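Local coordinates for glycoside Hydrolase (Bacteroides uniformis, PDB 5T99), which probably hydrolyses beta-galactosidic bonds of agarose-derived oligosaccharides, as a family 2 glycoside hydrolase whose active site holds the inhibitor galacto-isofagomine, at residues R35-E40 against D52-L57; T85-K90 against A150-P155; I168-W173 against A323-R328. One frame throughout, in Å; residues are numbered along the deposited sequence.

Interaction 1 (R35-E40 against D52-L57)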
loop_
_atom_site.group_PDB
_atom_site.type_symbol
_atom_site.label_atom_id
_atom_site.label_comp_id
_atom_site.label_asym_id
_atom_site.label_seq_id
_atom_site.Cartn_x
_atom_site.Cartn_y
_atom_site.Cartn_z
ATOM N N ARG A 35 0.120 -26.948 -6.126
ATOM C CA ARG A 35 1.382 -27.567 -5.713
ATOM C C ARG A 35 2.523 -26.578 -5.959
ATOM O O ARG A 35 2.550 -25.918 -7.016
ATOM C CB ARG A 35 1.635 -28.827 -6.532
ATOM C CG ARG A 35 0.531 -29.868 -6.428
ATOM C CD ARG A 35 0.528 -30.507 -5.056
ATOM N NE ARG A 35 -0.274 -31.724 -5.071
ATOM C CZ ARG A 35 -0.049 -32.830 -4.353
ATOM N NH1 ARG A 35 0.996 -32.942 -3.522
ATOM N NH2 ARG A 35 -0.892 -33.856 -4.476
ATOM N N PHE A 36 3.445 -26.476 -4.994
ATOM C CA PHE A 36 4.617 -25.587 -5.080
ATOM C C PHE A 36 5.928 -26.351 -4.853
ATOM O O PHE A 36 6.000 -27.263 -4.024
ATOM C CB PHE A 36 4.503 -24.433 -4.068
ATOM C CG PHE A 36 5.751 -23.573 -3.955
ATOM C CD1 PHE A 36 6.148 -22.745 -5.011
ATOM C CD2 PHE A 36 6.524 -23.582 -2.791
ATOM C CE1 PHE A 36 7.285 -21.954 -4.912
ATOM C CE2 PHE A 36 7.664 -22.792 -2.687
ATOM C CZ PHE A 36 8.042 -21.975 -3.748
ATOM N N PHE A 37 6.953 -25.952 -5.600
ATOM C CA PHE A 37 8.307 -26.451 -5.427
ATOM C C PHE A 37 9.307 -25.315 -5.661
ATOM O O PHE A 37 9.353 -24.746 -6.753
ATOM C CB PHE A 37 8.577 -27.611 -6.399
ATOM C CG PHE A 37 9.951 -28.202 -6.266
ATOM C CD1 PHE A 37 10.979 -27.817 -7.129
ATOM C CD2 PHE A 37 10.230 -29.132 -5.258
ATOM C CE1 PHE A 37 12.255 -28.358 -6.997
ATOM C CE2 PHE A 37 11.503 -29.676 -5.125
ATOM C CZ PHE A 37 12.516 -29.293 -5.998
ATOM N N LYS A 38 10.090 -24.994 -4.626
ATOM C CA LYS A 38 11.191 -24.035 -4.721
ATOM C C LYS A 38 12.435 -24.723 -5.284
ATOM O O LYS A 38 12.984 -25.596 -4.637
ATOM C CB LYS A 38 11.506 -23.458 -3.341
ATOM C CG LYS A 38 12.583 -22.385 -3.340
ATOM C CD LYS A 38 12.803 -21.825 -1.948
ATOM C CE LYS A 38 13.906 -20.773 -1.958
ATOM N NZ LYS A 38 14.380 -20.455 -0.584
ATOM N N GLY A 39 12.871 -24.323 -6.479
ATOM C CA GLY A 39 14.083 -24.862 -7.125
ATOM C C GLY A 39 13.836 -25.319 -8.557
ATOM O O GLY A 39 12.684 -25.522 -8.964
ATOM N N GLU A 40 14.904 -25.465 -9.340
ATOM C CA GLU A 40 14.772 -25.914 -10.727
ATOM C C GLU A 40 14.564 -27.422 -10.756
ATOM O O GLU A 40 15.127 -28.157 -9.945
ATOM C CB GLU A 40 15.991 -25.526 -11.573
ATOM C CG GLU A 40 15.872 -25.875 -13.059
ATOM C CD GLU A 40 14.706 -25.187 -13.764
ATOM O OE1 GLU A 40 13.548 -25.631 -13.605
ATOM O OE2 GLU A 40 14.953 -24.212 -14.507
ATOM N N ASP A 52 3.486 -35.252 -6.789
ATOM C CA ASP A 52 2.856 -35.766 -5.562
ATOM C C ASP A 52 3.660 -35.452 -4.285
ATOM O O ASP A 52 3.089 -35.357 -3.201
ATOM C CB ASP A 52 2.599 -37.274 -5.686
ATOM C CG ASP A 52 1.583 -37.782 -4.674
ATOM O OD1 ASP A 52 1.974 -38.578 -3.790
ATOM O OD2 ASP A 52 0.400 -37.374 -4.756
ATOM N N SER A 53 4.975 -35.287 -4.411
ATOM C CA SER A 53 5.822 -34.897 -3.272
ATOM C C SER A 53 5.778 -33.391 -2.971
ATOM O O SER A 53 6.176 -32.974 -1.885
ATOM C CB SER A 53 7.277 -35.308 -3.528
ATOM O OG SER A 53 7.788 -34.658 -4.688
ATOM N N TRP A 54 5.322 -32.589 -3.943
ATOM C CA TRP A 54 5.323 -31.122 -3.840
ATOM C C TRP A 54 4.399 -30.643 -2.721
ATOM O O TRP A 54 3.324 -31.203 -2.498
ATOM C CB TRP A 54 4.887 -30.471 -5.167
ATOM C CG TRP A 54 5.873 -30.570 -6.307
ATOM C CD1 TRP A 54 6.867 -31.488 -6.464
ATOM C CD2 TRP A 54 5.925 -29.726 -7.466
ATOM N NE1 TRP A 54 7.548 -31.257 -7.633
ATOM C CE2 TRP A 54 6.996 -30.180 -8.266
ATOM C CE3 TRP A 54 5.181 -28.615 -7.897
ATOM C CZ2 TRP A 54 7.340 -29.571 -9.481
ATOM C CZ3 TRP A 54 5.520 -28.006 -9.110
ATOM C CH2 TRP A 54 6.591 -28.487 -9.886
ATOM N N ARG A 55 4.835 -29.603 -2.022
ATOM C CA ARG A 55 4.059 -28.981 -0.950
ATOM C C ARG A 55 2.687 -28.515 -1.458
ATOM O O ARG A 55 2.546 -28.133 -2.617
ATOM C CB ARG A 55 4.859 -27.809 -0.406
ATOM C CG ARG A 55 4.200 -26.979 0.674
ATOM C CD ARG A 55 5.151 -25.849 1.035
ATOM N NE ARG A 55 4.468 -24.663 1.535
ATOM C CZ ARG A 55 5.070 -23.493 1.768
ATOM N NH1 ARG A 55 6.382 -23.336 1.544
ATOM N NH2 ARG A 55 4.355 -22.465 2.218
ATOM N N LYS A 56 1.680 -28.576 -0.593
ATOM C CA LYS A 56 0.320 -28.150 -0.940
ATOM C C LYS A 56 -0.025 -26.840 -0.241
ATOM O O LYS A 56 0.143 -26.707 0.977
ATOM C CB LYS A 56 -0.693 -29.239 -0.581
ATOM C CG LYS A 56 -0.772 -30.330 -1.636
ATOM C CD LYS A 56 -1.654 -31.485 -1.210
ATOM C CE LYS A 56 -0.949 -32.374 -0.197
ATOM N NZ LYS A 56 -1.742 -33.606 0.064
ATOM N N LEU A 57 -0.518 -25.882 -1.023
ATOM C CA LEU A 57 -0.832 -24.550 -0.522
ATOM C C LEU A 57 -1.884 -23.848 -1.375
ATOM O O LEU A 57 -2.130 -24.233 -2.527
ATOM C CB LEU A 57 0.443 -23.696 -0.388
ATOM C CG LEU A 57 1.286 -23.243 -1.598
ATOM C CD1 LEU A 57 1.331 -24.271 -2.717
ATOM C CD2 LEU A 57 0.836 -21.914 -2.179
#
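Arg35 reaches along the backbone of 52-57 and holds it with its guanidinium group. Arg35 NH1 donates to Trp54 O at 3.1 Å, with the acceptor almost exactly in the guanidinium plane. A second, weak bond runs from the same NH1 to Asp52 O. The Asp52 carboxylate adds only a long salt bridge, 3.8 Å from Arg35 NH2 to OD2. The arginine chain bends at chi2 (-71°), which lays it beside Lys56. Lys56 CG then sits over one face of the guanidinium, 3.7 Å from Arg35 NE. Arg35 NH1 and Lys56 NZ are 4.6 Å apart; the two carbonyls and Asp52 may offset the repulsion.

Phe36 makes the hydrogen-bonded pair with Arg55. Phe36 N donates to Arg55 O at 3.0 Å, while the return bond from Arg55 N to Phe36 O is weak. Phe36 CB also meets Leu57 CD1 at 3.5 Å. The Arg55 guanidinium lies obliquely near the Phe36 ring and has its salt bridge with Glu66.

Phe37 places CB over the centre of the Trp54 six-membered ring, 3.6 Å from CB to the centroid, a CH-pi contact. The Phe37 ring is slid aside and barely overlaps the indole.

Arg35-Lys56 and Phe36-Arg55 form a short antiparallel pairing. It adds 55-57 as an outermost strand to the six-stranded sheet of the jelly-roll-like sugar-binding domain of family 2 glycoside hydrolases.

Interaction 2 (T85-K90 against A150-P155)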
loop_
_atom_site.group_PDB
_atom_site.type_symbol
_atom_site.label_atom_id
_atom_site.label_comp_id
_atom_site.label_asym_id
_atom_site.label_seq_id
_atom_site.Cartn_x
_atom_site.Cartn_y
_atom_site.Cartn_z
ATOM N N THR A 85 14.415 -20.081 -8.711
ATOM C CA THR A 85 13.359 -20.667 -9.514
ATOM C C THR A 85 12.293 -21.210 -8.575
ATOM O O THR A 85 12.617 -21.753 -7.507
ATOM C CB THR A 85 13.913 -21.784 -10.406
ATOM O OG1 THR A 85 14.911 -21.231 -11.269
ATOM C CG2 THR A 85 12.817 -22.435 -11.248
ATOM N N GLY A 86 11.030 -21.021 -8.959
ATOM C CA GLY A 86 9.881 -21.544 -8.220
ATOM C C GLY A 86 8.847 -22.019 -9.210
ATOM O O GLY A 86 8.586 -21.344 -10.213
ATOM N N TRP A 87 8.265 -23.182 -8.933
ATOM C CA TRP A 87 7.287 -23.794 -9.810
ATOM C C TRP A 87 5.967 -23.929 -9.077
ATOM O O TRP A 87 5.948 -24.284 -7.896
ATOM C CB TRP A 87 7.746 -25.185 -10.249
ATOM C CG TRP A 87 8.663 -25.227 -11.442
ATOM C CD1 TRP A 87 10.031 -25.195 -11.434
ATOM C CD2 TRP A 87 8.277 -25.346 -12.809
ATOM N NE1 TRP A 87 10.520 -25.277 -12.719
ATOM C CE2 TRP A 87 9.466 -25.380 -13.581
ATOM C CE3 TRP A 87 7.042 -25.418 -13.462
ATOM C CZ2 TRP A 87 9.456 -25.481 -14.962
ATOM C CZ3 TRP A 87 7.031 -25.531 -14.851
ATOM C CH2 TRP A 87 8.237 -25.562 -15.584
ATOM N N TYR A 88 4.870 -23.651 -9.791
ATOM C CA TYR A 88 3.520 -23.924 -9.294
ATOM C C TYR A 88 2.765 -24.767 -10.306
ATOM O O TYR A 88 2.858 -24.523 -11.503
ATOM C CB TYR A 88 2.733 -22.646 -9.052
ATOM C CG TYR A 88 3.283 -21.714 -8.002
ATOM C CD1 TYR A 88 2.695 -21.625 -6.746
ATOM C CD2 TYR A 88 4.361 -20.873 -8.285
ATOM C CE1 TYR A 88 3.182 -20.740 -5.790
ATOM C CE2 TYR A 88 4.856 -19.989 -7.337
ATOM C CZ TYR A 88 4.258 -19.930 -6.100
ATOM O OH TYR A 88 4.737 -19.065 -5.174
ATOM N N ARG A 89 2.012 -25.748 -9.815
ATOM C CA ARG A 89 1.172 -26.591 -10.657
ATOM C C ARG A 89 -0.179 -26.739 -10.003
ATOM O O ARG A 89 -0.257 -26.881 -8.793
ATOM C CB ARG A 89 1.781 -27.986 -10.813
ATOM C CG ARG A 89 2.978 -28.078 -11.748
ATOM C CD ARG A 89 3.588 -29.480 -11.680
ATOM N NE ARG A 89 2.653 -30.530 -12.117
ATOM C CZ ARG A 89 2.494 -30.972 -13.366
ATOM N NH1 ARG A 89 3.179 -30.468 -14.386
ATOM N NH2 ARG A 89 1.616 -31.935 -13.607
ATOM N N LYS A 90 -1.235 -26.701 -10.805
ATOM C CA LYS A 90 -2.584 -26.995 -10.339
ATOM C C LYS A 90 -3.230 -27.949 -11.327
ATOM O O LYS A 90 -3.170 -27.725 -12.529
ATOM C CB LYS A 90 -3.416 -25.721 -10.211
ATOM C CG LYS A 90 -4.857 -25.968 -9.782
ATOM C CD LYS A 90 -5.563 -24.696 -9.337
ATOM C CE LYS A 90 -7.026 -24.966 -8.994
ATOM N NZ LYS A 90 -7.754 -23.768 -8.486
ATOM N N ALA A 150 0.596 -24.964 -15.220
ATOM C CA ALA A 150 1.943 -24.876 -14.650
ATOM C C ALA A 150 2.494 -23.472 -14.815
ATOM O O ALA A 150 2.419 -22.911 -15.897
ATOM C CB ALA A 150 2.873 -25.866 -15.333
ATOM N N VAL A 151 3.062 -22.930 -13.743
ATOM C CA VAL A 151 3.679 -21.610 -13.753
ATOM C C VAL A 151 5.101 -21.772 -13.252
ATOM O O VAL A 151 5.322 -22.362 -12.189
ATOM C CB VAL A 151 2.921 -20.600 -12.854
ATOM C CG1 VAL A 151 3.630 -19.254 -12.819
ATOM C CG2 VAL A 151 1.488 -20.420 -13.342
ATOM N N GLN A 152 6.059 -21.270 -14.029
ATOM C CA GLN A 152 7.450 -21.167 -13.590
ATOM C C GLN A 152 7.822 -19.694 -13.442
ATOM O O GLN A 152 7.647 -18.899 -14.377
ATOM C CB GLN A 152 8.403 -21.836 -14.587
ATOM C CG GLN A 152 9.868 -21.849 -14.150
ATOM C CD GLN A 152 10.863 -21.919 -15.312
ATOM O OE1 GLN A 152 10.668 -21.315 -16.368
ATOM N NE2 GLN A 152 11.953 -22.636 -15.099
ATOM N N LEU A 153 8.344 -19.352 -12.269
ATOM C CA LEU A 153 8.879 -18.037 -12.001
ATOM C C LEU A 153 10.401 -18.133 -11.895
ATOM O O LEU A 153 10.908 -18.992 -11.178
ATOM C CB LEU A 153 8.287 -17.512 -10.694
ATOM C CG LEU A 153 6.757 -17.424 -10.669
ATOM C CD1 LEU A 153 6.281 -17.043 -9.279
ATOM C CD2 LEU A 153 6.239 -16.432 -11.693
ATOM N N THR A 154 11.126 -17.263 -12.598
ATOM C CA THR A 154 12.592 -17.240 -12.509
ATOM C C THR A 154 13.096 -15.862 -12.094
ATOM O O THR A 154 13.815 -15.209 -12.859
ATOM C CB THR A 154 13.276 -17.729 -13.817
ATOM O OG1 THR A 154 12.779 -17.004 -14.946
ATOM C CG2 THR A 154 13.017 -19.217 -14.036
ATOM N N PRO A 155 12.730 -15.412 -10.874
ATOM C CA PRO A 155 13.226 -14.116 -10.415
ATOM C C PRO A 155 14.750 -14.097 -10.311
ATOM O O PRO A 155 15.348 -15.065 -9.826
ATOM C CB PRO A 155 12.591 -13.955 -9.028
ATOM C CG PRO A 155 12.269 -15.345 -8.594
ATOM C CD PRO A 155 11.877 -16.047 -9.855
#
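Trp87 and Gln152 face each other as a non-hydrogen-bonded pair in the antiparallel sheet of the family 2 sugar-binding domain. Strands 86-93 and 146-153 are neighbours in the middle of this sheet. Four backbone bonds join the two segments. Gly86 and Leu153 exchange one pair: Gly86 N donates to Leu153 O at 3.0 Å, and Leu153 N returns a nearly straight bond to Gly86 O at 2.9 Å. Tyr88 and Val151 exchange the other: Tyr88 N to Val151 O and Val151 N to Tyr88 O are both 2.8 Å. All four carbonyl oxygens also receive a CA-H contact, from Thr85, Gln152, Trp87 and Ala150.

The alternate residues turn their backbone groups to other strands. Trp87 pairs with Phe37, Arg89 with Arg35, and Ala150 with Trp117.

Several polar side-chain ends find partners outside the pair. Trp87 NE1 bonds to Glu40 OE1. Arg89 makes a salt bridge to Asp51 through NE and gives NH1 to the carbonyls of Ala44 and Ala46, which probably offsets its buried charge. Tyr88 OH is in a weak hydrogen bond with the backbone N of Ile168.

On the face with Tyr88 and Val151, Tyr88 CE2 touches Leu153 CD1 at 3.8 Å. On the other face, Ala150 CB lies at the edge of the Trp87 ring. Gln152 CG, anti to the backbone N (chi1 -176°), carries the chain across that indole. The Gln152 amide is turned 40° from the ring plane, and Gln152 CB stands 3.6 Å from the centroid of the six-membered ring, almost on its normal.

Interaction 3 (I168-W173 against A323-R328)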
loop_
_atom_site.group_PDB
_atom_site.type_symbol
_atom_site.label_atom_id
_atom_site.label_comp_id
_atom_site.label_asym_id
_atom_site.label_seq_id
_atom_site.Cartn_x
_atom_site.Cartn_y
_atom_site.Cartn_z
ATOM N N ILE A 168 3.611 -16.415 -6.738
ATOM C CA ILE A 168 2.324 -15.921 -7.204
ATOM C C ILE A 168 1.711 -15.239 -5.989
ATOM O O ILE A 168 0.884 -15.814 -5.279
ATOM C CB ILE A 168 1.429 -17.043 -7.780
ATOM C CG1 ILE A 168 2.195 -17.821 -8.871
ATOM C CG2 ILE A 168 0.146 -16.440 -8.339
ATOM C CD1 ILE A 168 1.453 -19.011 -9.450
ATOM N N TYR A 169 2.175 -14.008 -5.766
ATOM C CA TYR A 169 1.919 -13.216 -4.560
ATOM C C TYR A 169 0.604 -12.420 -4.582
ATOM O O TYR A 169 0.248 -11.766 -3.581
ATOM C CB TYR A 169 3.102 -12.264 -4.303
ATOM C CG TYR A 169 3.165 -11.036 -5.210
ATOM C CD1 TYR A 169 2.901 -9.757 -4.714
ATOM C CD2 TYR A 169 3.495 -11.151 -6.566
ATOM C CE1 TYR A 169 2.948 -8.637 -5.546
ATOM C CE2 TYR A 169 3.548 -10.052 -7.394
ATOM C CZ TYR A 169 3.268 -8.798 -6.892
ATOM O OH TYR A 169 3.318 -7.711 -7.737
ATOM N N ARG A 170 -0.099 -12.439 -5.717
ATOM C CA ARG A 170 -1.417 -11.796 -5.838
ATOM C C ARG A 170 -2.436 -12.815 -6.308
ATOM O O ARG A 170 -2.072 -13.909 -6.753
ATOM C CB ARG A 170 -1.374 -10.618 -6.816
ATOM C CG ARG A 170 -0.514 -9.443 -6.362
ATOM C CD ARG A 170 -0.733 -8.242 -7.262
ATOM N NE ARG A 170 0.090 -7.095 -6.865
ATOM C CZ ARG A 170 0.485 -6.116 -7.681
ATOM N NH1 ARG A 170 0.169 -6.125 -8.982
ATOM N NH2 ARG A 170 1.245 -5.131 -7.203
ATOM N N ASN A 171 -3.713 -12.446 -6.225
ATOM C CA ASN A 171 -4.794 -13.388 -6.498
ATOM C C ASN A 171 -4.795 -13.864 -7.950
ATOM O O ASN A 171 -4.244 -13.207 -8.846
ATOM C CB ASN A 171 -6.155 -12.778 -6.159
ATOM C CG ASN A 171 -6.304 -12.420 -4.693
ATOM O OD1 ASN A 171 -6.626 -11.276 -4.358
ATOM N ND2 ASN A 171 -6.081 -13.381 -3.813
ATOM N N VAL A 172 -5.414 -15.022 -8.151
ATOM C CA VAL A 172 -5.566 -15.642 -9.459
ATOM C C VAL A 172 -7.057 -15.858 -9.676
ATOM O O VAL A 172 -7.769 -16.202 -8.732
ATOM C CB VAL A 172 -4.786 -16.975 -9.529
ATOM C CG1 VAL A 172 -4.914 -17.611 -10.906
ATOM C CG2 VAL A 172 -3.312 -16.740 -9.206
ATOM N N TRP A 173 -7.525 -15.659 -10.905
ATOM C CA TRP A 173 -8.961 -15.668 -11.208
ATOM C C TRP A 173 -9.301 -16.589 -12.384
ATOM O O TRP A 173 -8.597 -16.598 -13.387
ATOM C CB TRP A 173 -9.448 -14.246 -11.504
ATOM C CG TRP A 173 -9.158 -13.320 -10.384
ATOM C CD1 TRP A 173 -8.072 -12.513 -10.259
ATOM C CD2 TRP A 173 -9.931 -13.143 -9.193
ATOM N NE1 TRP A 173 -8.126 -11.830 -9.078
ATOM C CE2 TRP A 173 -9.256 -12.196 -8.399
ATOM C CE3 TRP A 173 -11.128 -13.694 -8.719
ATOM C CZ2 TRP A 173 -9.741 -11.772 -7.157
ATOM C CZ3 TRP A 173 -11.614 -13.281 -7.476
ATOM C CH2 TRP A 173 -10.921 -12.318 -6.715
ATOM N N ALA A 323 4.740 -10.455 1.086
ATOM C CA ALA A 323 4.127 -9.795 -0.077
ATOM C C ALA A 323 2.803 -10.400 -0.548
ATOM O O ALA A 323 2.118 -9.780 -1.357
ATOM C CB ALA A 323 5.109 -9.760 -1.239
ATOM N N ALA A 324 2.429 -11.589 -0.074
ATOM C CA ALA A 324 1.130 -12.160 -0.455
ATOM C C ALA A 324 -0.005 -11.188 -0.087
ATOM O O ALA A 324 -0.024 -10.659 1.025
ATOM C CB ALA A 324 0.908 -13.512 0.206
ATOM N N VAL A 325 -0.924 -10.940 -1.025
ATOM C CA VAL A 325 -2.006 -9.984 -0.793
ATOM C C VAL A 325 -2.846 -10.443 0.388
ATOM O O VAL A 325 -3.290 -11.589 0.441
ATOM C CB VAL A 325 -2.924 -9.780 -2.022
ATOM C CG1 VAL A 325 -4.150 -8.934 -1.665
ATOM C CG2 VAL A 325 -2.161 -9.089 -3.133
ATOM N N ASN A 326 -3.033 -9.539 1.343
ATOM C CA ASN A 326 -3.932 -9.768 2.458
ATOM C C ASN A 326 -4.679 -8.473 2.760
ATOM O O ASN A 326 -4.087 -7.481 3.174
ATOM C CB ASN A 326 -3.151 -10.261 3.673
ATOM C CG ASN A 326 -4.052 -10.617 4.838
ATOM O OD1 ASN A 326 -4.700 -9.746 5.443
ATOM N ND2 ASN A 326 -4.088 -11.902 5.173
ATOM N N VAL A 327 -5.994 -8.516 2.592
ATOM C CA VAL A 327 -6.842 -7.320 2.673
ATOM C C VAL A 327 -6.740 -6.655 4.048
ATOM O O VAL A 327 -6.560 -5.442 4.135
ATOM C CB VAL A 327 -8.323 -7.657 2.317
ATOM C CG1 VAL A 327 -9.242 -6.453 2.547
ATOM C CG2 VAL A 327 -8.422 -8.145 0.877
ATOM N N ARG A 328 -6.855 -7.447 5.114
ATOM C CA ARG A 328 -6.781 -6.898 6.476
ATOM C C ARG A 328 -5.436 -6.248 6.787
ATOM O O ARG A 328 -5.401 -5.167 7.387
ATOM C CB ARG A 328 -7.131 -7.945 7.538
ATOM C CG ARG A 328 -7.016 -7.459 8.989
ATOM C CD ARG A 328 -7.797 -6.172 9.298
ATOM N NE ARG A 328 -7.355 -5.561 10.553
ATOM C CZ ARG A 328 -7.605 -4.309 10.951
ATOM N NH1 ARG A 328 -8.299 -3.456 10.197
ATOM N NH2 ARG A 328 -7.128 -3.893 12.122
#
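Tyr169 O receives the one hydrogen bond across this contact, from Val325 N at 2.9 Å. The donor lies nearly along the C=O axis, although the N-H...O angle is 146°. Ala324 CA brings a CA-H contact to the same oxygen at 3.3 Å. Two neighbouring residues thus close on one carbonyl, and this is the tight part. Val325 CG2 belongs to it, packing against both Tyr169 O and Arg170 CG, 3.6 Å from each.

The Tyr169 ring adds to it. CG stands between the backbone N and the carbonyl carbon (chi1 76°), and Tyr169 CD1 comes 3.4 Å from Ala323 O. That oxygen lies at the ring edge, in its plane. Ala323 CB is farther off, 4.1 Å from Tyr169 CD1. The tyrosine hydroxyl bonds to Gly129 O. It also stands over the centre of the Arg170 guanidinium.

The contact joins two domains. Segment 168-173 leads into strand 172-177 of the sugar-binding domain. Segment 323-328 belongs to the TIM-barrel domain and runs into helix 327-339, with Asn326 as its N-cap. The Asn326 side chain caps the N of Ala329. The Arg170 chain runs on extended, and its guanidinium bonds to Tyr130 O and Pro351 O, so the arginine also spans the two domains.

The loose side begins at Asn171, which is partly exposed and only skirts Val325. Val325 is itself partly exposed and packs on Glu355 as well. Beyond it Val327, exposed, makes no contact with 168-173 and rests on Glu355.

Overall arrangement
From the N terminus, interaction 1 comes first. It closes a short loop with no helix or strand between its segments and sets strand 55-57 beside 34-38. Interaction 2 closes a longer, strand-rich loop, pairing 86-93 with 146-153. Strands 34-38 and 86-93 are neighbours, so the two contacts share one sheet: Arg35 N meets Arg89 O and Gly39 N meets Thr85 O. Interaction 3 follows and spans 149 residues, joining the sugar-binding domain to the TIM-barrel domain. It touches interaction 2 at Ile168, against Tyr88, Val151 and Leu153, but not interaction 1. The three loops follow in series; none nests or crosses.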